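Local structure of putative DNA-binding protein (Bacteroides fragilis, 3BS3) at residues Lys16-Glu21 with Glu60-Asp65. The protein probably binds DNA as a small, all-helical helix-turn-helix protein of the XRE family. Sequence-based numbering, arbitrary orientation.
Sequences KVVLAE and ELLNVD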
loop_
_atom_site.group_PDB
_atom_site.type_symbol
_atom_site.label_atom_id
_atom_site.label_comp_id
_atom_site.label_asym_id
_atom_site.label_seq_id
_atom_site.Cartn_x
_atom_site.Cartn_y
_atom_site.Cartn_z
ATOM N N LYS A 16 -12.681 -0.805 6.248
ATOM C CA LYS A 16 -14.113 -0.911 6.527
ATOM C C LYS A 16 -14.377 -0.988 8.035
ATOM O O LYS A 16 -15.297 -0.337 8.539
ATOM C CB LYS A 16 -14.696 -2.129 5.819
ATOM C CG LYS A 16 -16.235 -2.182 5.825
ATOM C CD LYS A 16 -16.716 -3.487 5.201
ATOM C CE LYS A 16 -16.334 -4.686 6.073
ATOM N NZ LYS A 16 -17.264 -4.916 7.242
ATOM N N VAL A 17 -13.566 -1.772 8.749
ATOM C CA VAL A 17 -13.783 -1.950 10.187
ATOM C C VAL A 17 -13.494 -0.639 10.907
ATOM O O VAL A 17 -14.272 -0.201 11.771
ATOM C CB VAL A 17 -12.901 -3.079 10.758
ATOM C CG1 VAL A 17 -12.986 -3.106 12.293
ATOM C CG2 VAL A 17 -13.368 -4.415 10.166
ATOM N N VAL A 18 -12.382 -0.015 10.555
ATOM C CA VAL A 18 -11.990 1.227 11.241
ATOM C C VAL A 18 -12.984 2.365 10.953
ATOM O O VAL A 18 -13.306 3.139 11.855
ATOM C CB VAL A 18 -10.529 1.608 10.993
ATOM C CG1 VAL A 18 -10.206 2.949 11.701
ATOM C CG2 VAL A 18 -9.595 0.478 11.482
ATOM N N LEU A 19 -13.451 2.485 9.704
ATOM C CA LEU A 19 -14.523 3.447 9.408
ATOM C C LEU A 19 -15.712 3.284 10.354
ATOM O O LEU A 19 -16.264 4.256 10.884
ATOM C CB LEU A 19 -15.010 3.308 7.965
ATOM C CG LEU A 19 -14.126 4.023 6.933
ATOM C CD1 LEU A 19 -14.559 3.642 5.528
ATOM C CD2 LEU A 19 -14.190 5.556 7.078
ATOM N N ALA A 20 -16.134 2.049 10.539
ATOM C CA ALA A 20 -17.298 1.765 11.399
ATOM C C ALA A 20 -17.004 2.120 12.863
ATOM O O ALA A 20 -17.850 2.727 13.550
ATOM C CB ALA A 20 -17.687 0.313 11.264
ATOM N N GLU A 21 -15.811 1.757 13.324
ATOM C CA GLU A 21 -15.409 2.029 14.695
ATOM C C GLU A 21 -15.330 3.537 14.956
ATOM O O GLU A 21 -15.665 3.987 16.071
ATOM C CB GLU A 21 -14.070 1.352 14.978
ATOM C CG GLU A 21 -14.240 -0.149 15.116
ATOM C CD GLU A 21 -12.934 -0.881 15.373
ATOM O OE1 GLU A 21 -11.852 -0.287 15.182
ATOM O OE2 GLU A 21 -13.006 -2.067 15.727
ATOM N N GLU A 60 -4.517 9.260 9.001
ATOM C CA GLU A 60 -4.518 10.617 9.562
ATOM C C GLU A 60 -5.958 11.091 9.735
ATOM O O GLU A 60 -6.333 11.619 10.805
ATOM C CB GLU A 60 -3.723 11.580 8.675
ATOM C CG GLU A 60 -2.226 11.370 8.792
ATOM C CD GLU A 60 -1.407 12.061 7.707
ATOM O OE1 GLU A 60 -1.978 12.641 6.751
ATOM O OE2 GLU A 60 -0.166 12.006 7.814
ATOM N N LEU A 61 -6.769 10.875 8.703
ATOM C CA LEU A 61 -8.182 11.301 8.710
ATOM C C LEU A 61 -9.024 10.572 9.762
ATOM O O LEU A 61 -9.950 11.168 10.331
ATOM C CB LEU A 61 -8.810 11.103 7.327
ATOM C CG LEU A 61 -8.331 12.054 6.235
ATOM C CD1 LEU A 61 -8.836 11.609 4.894
ATOM C CD2 LEU A 61 -8.806 13.492 6.533
ATOM N N LEU A 62 -8.699 9.304 10.020
ATOM C CA LEU A 62 -9.432 8.505 11.014
ATOM C C LEU A 62 -8.806 8.560 12.405
ATOM O O LEU A 62 -9.319 7.923 13.340
ATOM C CB LEU A 62 -9.582 7.055 10.541
ATOM C CG LEU A 62 -10.387 6.917 9.246
ATOM C CD1 LEU A 62 -10.393 5.481 8.766
ATOM C CD2 LEU A 62 -11.832 7.433 9.403
ATOM N N ASN A 63 -7.698 9.300 12.535
ATOM C CA ASN A 63 -6.986 9.427 13.813
ATOM C C ASN A 63 -6.503 8.095 14.378
ATOM O O ASN A 63 -6.640 7.826 15.597
ATOM C CB ASN A 63 -7.846 10.153 14.864
ATOM C CG ASN A 63 -8.226 11.559 14.428
ATOM O OD1 ASN A 63 -7.411 12.298 13.878
ATOM N ND2 ASN A 63 -9.478 11.925 14.660
ATOM N N VAL A 64 -5.944 7.260 13.493
ATOM C CA VAL A 64 -5.345 5.992 13.922
ATOM C C VAL A 64 -3.935 5.872 13.356
ATOM O O VAL A 64 -3.578 6.591 12.403
ATOM C CB VAL A 64 -6.176 4.757 13.470
ATOM C CG1 VAL A 64 -7.594 4.789 14.076
ATOM C CG2 VAL A 64 -6.257 4.667 11.922
ATOM N N ASP A 65 -3.130 5.002 13.975
ATOM C CA ASP A 65 -1.824 4.601 13.428
ATOM C C ASP A 65 -2.067 3.881 12.105
ATOM O O ASP A 65 -2.944 3.014 12.032
ATOM C CB ASP A 65 -1.125 3.645 14.407
ATOM C CG ASP A 65 0.350 3.382 14.059
ATOM O OD1 ASP A 65 0.698 3.016 12.908
ATOM O OD2 ASP A 65 1.184 3.508 14.982
#
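The CA atoms of Leu19 and Leu62, 7.4 Å apart, are the nearest pair across helix 15-21 and the C-terminal end of helix 52-62, too far for main-chain bonding, so side chains alone fill the gap. Leu62 leads from its side: its CB is directed at the first helix, and its forked end serves two neighbours. Leu62 CD1 meets Val18 CG1 at 3.9 Å, while Leu62 CD2 lies 3.8 Å from Leu19 CD2. Leu19 starts out pointing away, yet the length of leucine brings its CD2 methyl back to the interface, and its side chain also touches Cys44 of helix 37-44. Val18, short and beta-branched, suits a position that already faces the partner; with CG1 anti to the backbone N (chi1 178°), that methyl also meets Val64 CG1 end-on at 4.0 Å. Val64 can join in because the chain turns at Asn63, the first residue to leave helical geometry, which has a positive phi (59°) and closes the last turn in a Schellman motif, a conformation asparagine tolerates better than most residues. The contact is wholly apolar, and Val18, Leu19 and Leu62 are buried in the compact helical core of the XRE-type helix-turn-helix domain, where the first helix packs against the end of helix 52-62.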